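Local coordinates for malonyl acyl carrier protein transacylase (Streptococcus pneumoniae, PDB 3IM8) that probably transfers the malonyl group from coenzyme A to holo acyl carrier protein, supplying malonyl-acyl carrier protein for fatty acid synthesis, at residues K3-F8 against G259-A264; L7-G12 against P63-T68; R74-K79 against V301-K306. All coordinates share one frame; numbering follows the deposited sequence.

Interaction 1 of 3, residues K3-F8 against G259-A264; sequences KTAFLF and GVMQEA
Met-261 reaches from helix 254-263 to Ala-5 and Leu-7 on strand 4-8, an inner strand of the parallel sheet in the acyltransferase α/β core. It approaches almost end-on, so the strand receives the thioether rather than the stem of the side chain. Ala-5 directs its methyl toward the helix, whereas Leu-7 starts out across that direction and brings only CD2 to the contact. The nearest CA atoms, of Ala-5 and Met-261, are 7.5 Å apart, a gap that suits a long side chain on the helix and a short one on the strand.

Methionine meets this need well: its CG stands anti to the carbonyl carbon, beside the backbone N (chi1 -55°), and the next torsion is extended, carrying SD out to the strand. The last torsion then bends the chain at the sulfur (chi3 136°), so that SD and CE both touch Ala-5 CB and Leu-7 CD2. The side chains of Leu-7 and Met-261 run antiparallel past one another, with Leu-7 CD2 alongside the thioether, 3.9 Å from Met-261 SD.

Phe-6, between the two touching residues, points away, as the alternation of a β-strand requires, and packs on the other face of the sheet. Met-261 also rests on Met-85 and Ala-87 of the adjoining strand 85-88, so one flexible, apolar side chain spans two neighbouring strands. The contact is buried and purely apolar, and its closest approach is methyl to methyl, Ala-5 CB to Met-261 CE at 3.6 Å.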
# COMPACT_ATOMS: atom_id res chain seq x y z
N LYS A 3 -12.60 -14.45 10.74
CA LYS A 3 -11.70 -14.32 11.94
C LYS A 3 -10.40 -13.49 11.73
O LYS A 3 -10.17 -12.52 12.44
CB LYS A 3 -11.43 -15.70 12.57
CG LYS A 3 -11.47 -15.71 14.06
CD LYS A 3 -11.65 -17.10 14.63
CE LYS A 3 -11.35 -17.01 16.09
NZ LYS A 3 -10.16 -16.10 16.19
N THR A 4 -9.55 -13.82 10.76
CA THR A 4 -8.25 -13.10 10.60
C THR A 4 -8.11 -12.38 9.24
O THR A 4 -8.43 -12.97 8.20
CB THR A 4 -7.03 -14.05 10.83
OG1 THR A 4 -7.03 -14.53 12.15
CG2 THR A 4 -5.67 -13.32 10.61
N ALA A 5 -7.66 -11.11 9.25
CA ALA A 5 -7.24 -10.39 8.00
C ALA A 5 -5.72 -10.12 7.92
O ALA A 5 -5.12 -9.72 8.92
CB ALA A 5 -8.01 -9.09 7.85
N PHE A 6 -5.12 -10.36 6.74
CA PHE A 6 -3.72 -9.96 6.47
C PHE A 6 -3.74 -8.57 5.80
O PHE A 6 -4.50 -8.33 4.85
CB PHE A 6 -2.97 -10.98 5.60
CG PHE A 6 -2.63 -12.31 6.30
CD1 PHE A 6 -3.08 -12.61 7.59
CD2 PHE A 6 -1.87 -13.25 5.64
CE1 PHE A 6 -2.75 -13.84 8.21
CE2 PHE A 6 -1.53 -14.47 6.23
CZ PHE A 6 -1.98 -14.77 7.52
N LEU A 7 -2.93 -7.67 6.33
CA LEU A 7 -2.86 -6.31 5.83
C LEU A 7 -1.47 -6.16 5.21
O LEU A 7 -0.46 -6.28 5.90
CB LEU A 7 -3.02 -5.37 6.99
CG LEU A 7 -4.34 -5.49 7.77
CD1 LEU A 7 -4.33 -4.52 8.93
CD2 LEU A 7 -5.61 -5.31 6.91
N PHE A 8 -1.41 -5.86 3.92
CA PHE A 8 -0.08 -5.84 3.27
C PHE A 8 0.56 -4.43 3.16
O PHE A 8 -0.06 -3.50 2.70
CB PHE A 8 -0.14 -6.51 1.91
CG PHE A 8 -0.39 -8.00 1.96
CD1 PHE A 8 -1.66 -8.51 2.18
CD2 PHE A 8 0.65 -8.90 1.72
CE1 PHE A 8 -1.89 -9.89 2.20
CE2 PHE A 8 0.44 -10.25 1.72
CZ PHE A 8 -0.84 -10.77 1.97
N GLY A 259 -13.00 -0.83 8.77
CA GLY A 259 -14.43 -0.93 9.17
C GLY A 259 -15.27 -2.00 8.45
O GLY A 259 -16.05 -2.69 9.08
N VAL A 260 -15.11 -2.13 7.13
CA VAL A 260 -15.64 -3.27 6.39
C VAL A 260 -15.14 -4.63 6.93
O VAL A 260 -15.94 -5.59 7.05
CB VAL A 260 -15.33 -3.16 4.85
CG1 VAL A 260 -15.60 -4.48 4.11
CG2 VAL A 260 -16.16 -2.01 4.21
N MET A 261 -13.84 -4.75 7.24
CA MET A 261 -13.38 -6.01 7.82
C MET A 261 -13.97 -6.26 9.24
O MET A 261 -14.39 -7.35 9.54
CB MET A 261 -11.83 -6.10 7.83
CG MET A 261 -11.21 -5.92 6.48
SD MET A 261 -9.46 -5.73 6.63
CE MET A 261 -8.90 -6.75 5.32
N GLN A 262 -14.01 -5.25 10.10
CA GLN A 262 -14.67 -5.41 11.44
C GLN A 262 -16.14 -5.78 11.31
O GLN A 262 -16.59 -6.71 11.99
CB GLN A 262 -14.47 -4.17 12.32
CG GLN A 262 -13.00 -3.87 12.46
CD GLN A 262 -12.72 -2.92 13.55
OE1 GLN A 262 -12.93 -1.72 13.39
NE2 GLN A 262 -12.25 -3.44 14.68
N GLU A 263 -16.88 -5.12 10.42
CA GLU A 263 -18.24 -5.60 10.08
C GLU A 263 -18.29 -7.03 9.52
O GLU A 263 -19.26 -7.73 9.80
CB GLU A 263 -18.96 -4.65 9.12
CG GLU A 263 -19.52 -3.40 9.76
CD GLU A 263 -20.76 -3.66 10.67
OE1 GLU A 263 -20.73 -3.17 11.82
OE2 GLU A 263 -21.73 -4.35 10.24
N ALA A 264 -17.28 -7.48 8.77
CA ALA A 264 -17.32 -8.87 8.25
C ALA A 264 -16.99 -9.82 9.36
O ALA A 264 -16.84 -11.03 9.13
CB ALA A 264 -16.37 -9.09 7.06

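Interaction 2 of 3, residues L7-G12 against P63-T68; sequences LFAGQG and PAILAT
Ile-65 of helix 58-78 pushes its two branches against the backbone of the loop Ala-9 to Gly-12, which leaves strand 4-8 at its C-terminal end. The longer branch carries CD1 to 3.6 Å from Gly-10 O and 3.7 Å from Gln-11 CA. The shorter one sets CG2 against the start of the loop, 4.0 Å from Ala-9 O, with the methyl of Ala-9 beside it. Placing CG2 anti to the backbone N and CG1 beside that N (chi1 -73°) spreads the two branches along the loop, something a β-branched residue does well.

Ala-9 offers one small methyl, while Gly-10 and Gly-12 meet Ile-65 through backbone atoms, Gly-10 O and Gly-12 N. Gly-12 adopts a positive phi (106°) at which a CB would collide with the preceding carbonyl. The extended Gln-11 chain carries its amide past Ile-65 to Gln-62, one residue before Pro-63, whose NE2 bonds OE1. Gln-14 and Leu-91 pack round Ile-65. A turn further on, Thr-68 OG1 bonds back to Ala-64 O at 2.9 Å, while Thr-68 N reaches the same oxygen from the opposite face of its plane; the hydroxyl thus has an acceptor within its own helix.

Gly-10 lies about 6 Å from the side chain of Ser-90, the predicted nucleophile, and the side chain of Gln-11 comes within about 3 Å of a bound acetate, probably from the crystallisation medium. This is the GQG loop of the FabD family, whose glutamine backbone N, in relatives, contributes to the oxyanion hole. Because Ile-65 contacts the loop only through saturated carbon, it packs by van der Waals contact and makes no polar bond that would compete for the peptide groups.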
# COMPACT_ATOMS: atom_id res chain seq x y z
N LEU A 7 -2.93 -7.67 6.33
CA LEU A 7 -2.86 -6.31 5.83
C LEU A 7 -1.47 -6.16 5.21
O LEU A 7 -0.46 -6.28 5.90
CB LEU A 7 -3.02 -5.37 6.99
CG LEU A 7 -4.34 -5.49 7.77
CD1 LEU A 7 -4.33 -4.52 8.93
CD2 LEU A 7 -5.61 -5.31 6.91
N PHE A 8 -1.41 -5.86 3.92
CA PHE A 8 -0.08 -5.84 3.27
C PHE A 8 0.56 -4.43 3.16
O PHE A 8 -0.06 -3.50 2.70
CB PHE A 8 -0.14 -6.51 1.91
CG PHE A 8 -0.39 -8.00 1.96
CD1 PHE A 8 -1.66 -8.51 2.18
CD2 PHE A 8 0.65 -8.90 1.72
CE1 PHE A 8 -1.89 -9.89 2.20
CE2 PHE A 8 0.44 -10.25 1.72
CZ PHE A 8 -0.84 -10.77 1.97
N ALA A 9 1.82 -4.31 3.59
CA ALA A 9 2.66 -3.13 3.42
C ALA A 9 2.63 -2.42 2.06
O ALA A 9 2.54 -3.06 1.02
CB ALA A 9 4.17 -3.48 3.78
N GLY A 10 2.75 -1.09 2.11
CA GLY A 10 2.95 -0.23 0.94
C GLY A 10 4.33 0.38 0.77
O GLY A 10 5.26 0.19 1.57
N GLN A 11 4.46 1.12 -0.33
CA GLN A 11 5.72 1.78 -0.67
C GLN A 11 6.13 2.69 0.48
O GLN A 11 5.28 3.29 1.09
CB GLN A 11 5.49 2.59 -1.96
CG GLN A 11 6.69 3.13 -2.59
CD GLN A 11 6.32 3.92 -3.82
OE1 GLN A 11 5.52 3.47 -4.64
NE2 GLN A 11 6.88 5.13 -3.94
N GLY A 12 7.44 2.80 0.75
CA GLY A 12 7.93 3.64 1.86
C GLY A 12 8.39 2.78 3.04
O GLY A 12 9.21 3.23 3.86
N PRO A 63 8.31 -3.72 -6.95
CA PRO A 63 8.50 -5.20 -7.01
C PRO A 63 9.32 -5.74 -5.83
O PRO A 63 9.12 -6.86 -5.40
CB PRO A 63 9.18 -5.42 -8.36
CG PRO A 63 9.87 -4.06 -8.67
CD PRO A 63 8.85 -3.06 -8.16
N ALA A 64 10.19 -4.91 -5.25
CA ALA A 64 10.97 -5.37 -4.09
C ALA A 64 10.06 -5.68 -2.94
O ALA A 64 10.16 -6.75 -2.37
CB ALA A 64 12.02 -4.31 -3.63
N ILE A 65 9.19 -4.73 -2.60
CA ILE A 65 8.25 -4.91 -1.48
C ILE A 65 7.26 -6.04 -1.85
O ILE A 65 7.00 -6.92 -1.06
CB ILE A 65 7.46 -3.61 -1.16
CG1 ILE A 65 8.37 -2.61 -0.47
CG2 ILE A 65 6.24 -3.92 -0.19
CD1 ILE A 65 7.86 -1.21 -0.52
N LEU A 66 6.69 -5.99 -3.06
CA LEU A 66 5.70 -7.04 -3.38
C LEU A 66 6.26 -8.47 -3.22
O LEU A 66 5.61 -9.34 -2.67
CB LEU A 66 5.07 -6.84 -4.77
CG LEU A 66 4.14 -7.99 -5.21
CD1 LEU A 66 2.75 -7.47 -5.64
CD2 LEU A 66 4.77 -8.94 -6.27
N ALA A 67 7.47 -8.70 -3.73
CA ALA A 67 8.10 -10.00 -3.67
C ALA A 67 8.37 -10.36 -2.22
O ALA A 67 8.14 -11.49 -1.81
CB ALA A 67 9.40 -9.98 -4.45
N THR A 68 8.85 -9.39 -1.43
CA THR A 68 9.14 -9.61 -0.02
C THR A 68 7.87 -9.92 0.78
O THR A 68 7.82 -10.89 1.48
CB THR A 68 9.82 -8.42 0.55
OG1 THR A 68 11.08 -8.26 -0.10
CG2 THR A 68 10.03 -8.64 2.06

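Interaction 3 of 3, residues R74-K79 against V301-K306; sequences RLLQEK and VALLEK
The 2.9 Å backbone bond from Glu-305 N to Val-301 O spans the helical turn that presents Leu-303 and Leu-304 to Leu-76 and Lys-79 of helix 58-78. Helices 297-304 and 58-78 pack side by side on one face of the parallel sheet of the α/β core, and here their C-terminal parts meet. Lys-79, the first residue beyond helix 58-78, has its N bonded to Leu-75 O at 3.0 Å, so the helical bonding continues to the residue that makes the contact.

Two layers make up the interface. On the sheet side, Leu-76 and Leu-303 meet at a slant and touch by single methyls, Leu-76 CD2 to Leu-303 CD1 at 4.1 Å; both also rest on Ile-270 and Val-294, so branched apolar residues fit this buried position. With CG anti to its own backbone N (chi1 -176°), Leu-303 sends CD1 to Leu-76, whereas Leu-304, with CG beside the N, turns its methyls to Lys-79.

On the outer side, the aliphatic stem of Lys-79 lies roughly perpendicular to Leu-304, over the forked end of the leucine. A bend at chi2 (-88°) folds the stem so that CB, CG and CD all border the leucine methyls, with Lys-79 CD 3.7 Å from Leu-304 CD1. A lysine suits this edge of the contact, since its methylenes cover the leucine while NZ goes on to a weak hydrogen bond with Tyr-26 OH. Tyr-81 touches both leucines of helix 297-304. The packing is tightest where Lys-79 CB meets Leu-304 CD2, at 3.5 Å.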
# COMPACT_ATOMS: atom_id res chain seq x y z
N ARG A 74 3.46 -16.19 2.21
CA ARG A 74 3.65 -17.60 1.90
C ARG A 74 4.30 -18.36 3.06
O ARG A 74 3.93 -19.51 3.34
CB ARG A 74 4.43 -17.81 0.59
CG ARG A 74 3.62 -17.58 -0.64
CD ARG A 74 4.51 -17.59 -1.88
NE ARG A 74 3.76 -17.48 -3.13
CZ ARG A 74 4.31 -17.66 -4.32
NH1 ARG A 74 5.61 -17.95 -4.41
NH2 ARG A 74 3.56 -17.58 -5.43
N LEU A 75 5.24 -17.71 3.75
CA LEU A 75 5.81 -18.30 4.97
C LEU A 75 4.74 -18.52 6.05
O LEU A 75 4.65 -19.64 6.61
CB LEU A 75 7.00 -17.48 5.49
CG LEU A 75 7.67 -17.89 6.82
CD1 LEU A 75 8.07 -19.37 6.88
CD2 LEU A 75 8.88 -17.02 7.13
N LEU A 76 3.96 -17.47 6.34
CA LEU A 76 2.85 -17.57 7.27
C LEU A 76 1.92 -18.76 6.88
O LEU A 76 1.53 -19.53 7.77
CB LEU A 76 2.06 -16.23 7.37
CG LEU A 76 2.75 -15.05 8.08
CD1 LEU A 76 1.77 -14.07 8.55
CD2 LEU A 76 3.54 -15.55 9.30
N GLN A 77 1.65 -18.93 5.59
CA GLN A 77 0.86 -20.07 5.10
C GLN A 77 1.44 -21.43 5.49
O GLN A 77 0.71 -22.31 5.96
CB GLN A 77 0.64 -20.02 3.59
CG GLN A 77 -0.37 -18.99 3.13
CD GLN A 77 -0.71 -19.16 1.68
OE1 GLN A 77 0.16 -19.07 0.79
NE2 GLN A 77 -1.99 -19.35 1.42
N GLU A 78 2.75 -21.60 5.31
CA GLU A 78 3.49 -22.78 5.76
C GLU A 78 3.44 -23.02 7.27
O GLU A 78 3.46 -24.17 7.68
CB GLU A 78 4.97 -22.65 5.33
CG GLU A 78 5.94 -23.73 5.93
CD GLU A 78 7.40 -23.54 5.50
OE1 GLU A 78 8.25 -23.48 6.39
OE2 GLU A 78 7.69 -23.46 4.26
N LYS A 79 3.43 -21.97 8.10
CA LYS A 79 3.27 -22.10 9.58
C LYS A 79 1.79 -22.28 10.03
O LYS A 79 1.49 -22.34 11.23
CB LYS A 79 3.96 -20.93 10.31
CG LYS A 79 5.46 -20.75 9.97
CD LYS A 79 6.46 -21.58 10.84
CE LYS A 79 7.82 -21.75 10.17
NZ LYS A 79 8.91 -22.43 10.95
N VAL A 301 8.43 -15.14 15.44
CA VAL A 301 8.39 -15.88 16.73
C VAL A 301 7.35 -15.28 17.67
O VAL A 301 6.54 -16.01 18.20
CB VAL A 301 9.75 -15.95 17.38
CG1 VAL A 301 9.65 -16.56 18.83
CG2 VAL A 301 10.66 -16.82 16.53
N ALA A 302 7.31 -13.95 17.82
CA ALA A 302 6.29 -13.29 18.65
C ALA A 302 4.87 -13.68 18.23
O ALA A 302 4.00 -13.79 19.08
CB ALA A 302 6.47 -11.76 18.63
N LEU A 303 4.65 -13.91 16.94
CA LEU A 303 3.35 -14.34 16.42
C LEU A 303 3.16 -15.82 16.70
O LEU A 303 2.15 -16.23 17.32
CB LEU A 303 3.23 -14.04 14.92
CG LEU A 303 2.00 -14.25 14.02
CD1 LEU A 303 2.18 -15.45 13.16
CD2 LEU A 303 0.66 -14.27 14.72
N LEU A 304 4.14 -16.62 16.28
CA LEU A 304 4.03 -18.09 16.39
C LEU A 304 3.85 -18.58 17.85
O LEU A 304 3.15 -19.57 18.09
CB LEU A 304 5.21 -18.82 15.73
CG LEU A 304 5.48 -18.82 14.21
CD1 LEU A 304 6.76 -19.56 13.90
CD2 LEU A 304 4.33 -19.40 13.41
N GLU A 305 4.45 -17.88 18.82
CA GLU A 305 4.41 -18.34 20.23
C GLU A 305 3.02 -18.27 20.85
O GLU A 305 2.80 -18.81 21.95
CB GLU A 305 5.45 -17.63 21.11
CG GLU A 305 5.19 -16.19 21.37
CD GLU A 305 6.35 -15.49 22.06
OE1 GLU A 305 6.10 -14.41 22.64
OE2 GLU A 305 7.50 -15.97 22.06
N LYS A 306 2.09 -17.64 20.13
CA LYS A 306 0.67 -17.55 20.49
C LYS A 306 -0.13 -18.72 19.87
O LYS A 306 -1.29 -18.93 20.18
CB LYS A 306 0.11 -16.19 20.07
CG LYS A 306 0.92 -15.01 20.61
CD LYS A 306 0.21 -13.65 20.41
CE LYS A 306 0.02 -13.32 18.90
NZ LYS A 306 -0.31 -11.89 18.55

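Strand 4-8 serves interactions 1 and 2, and its Phe-6 touches interaction 3. Interaction 1 lies on one face of the sheet; interaction 2 begins from the same strand, where the chain runs on into the loop near the predicted Ser-90 and His-199, and their centres are 19 Å apart. Interaction 3 sits on the other face and meets Phe-6 there, Phe-6 CZ to Leu-76 CD1 at 3.9 Å. Helix 58-78 serves both interactions 2 and 3, whose nearest atoms remain about 7 Å apart. Only interaction 2 adjoins the predicted active site, with the side chain of Gln-11 about 7 Å from that of His-199; the other two pack helices against the core away from it.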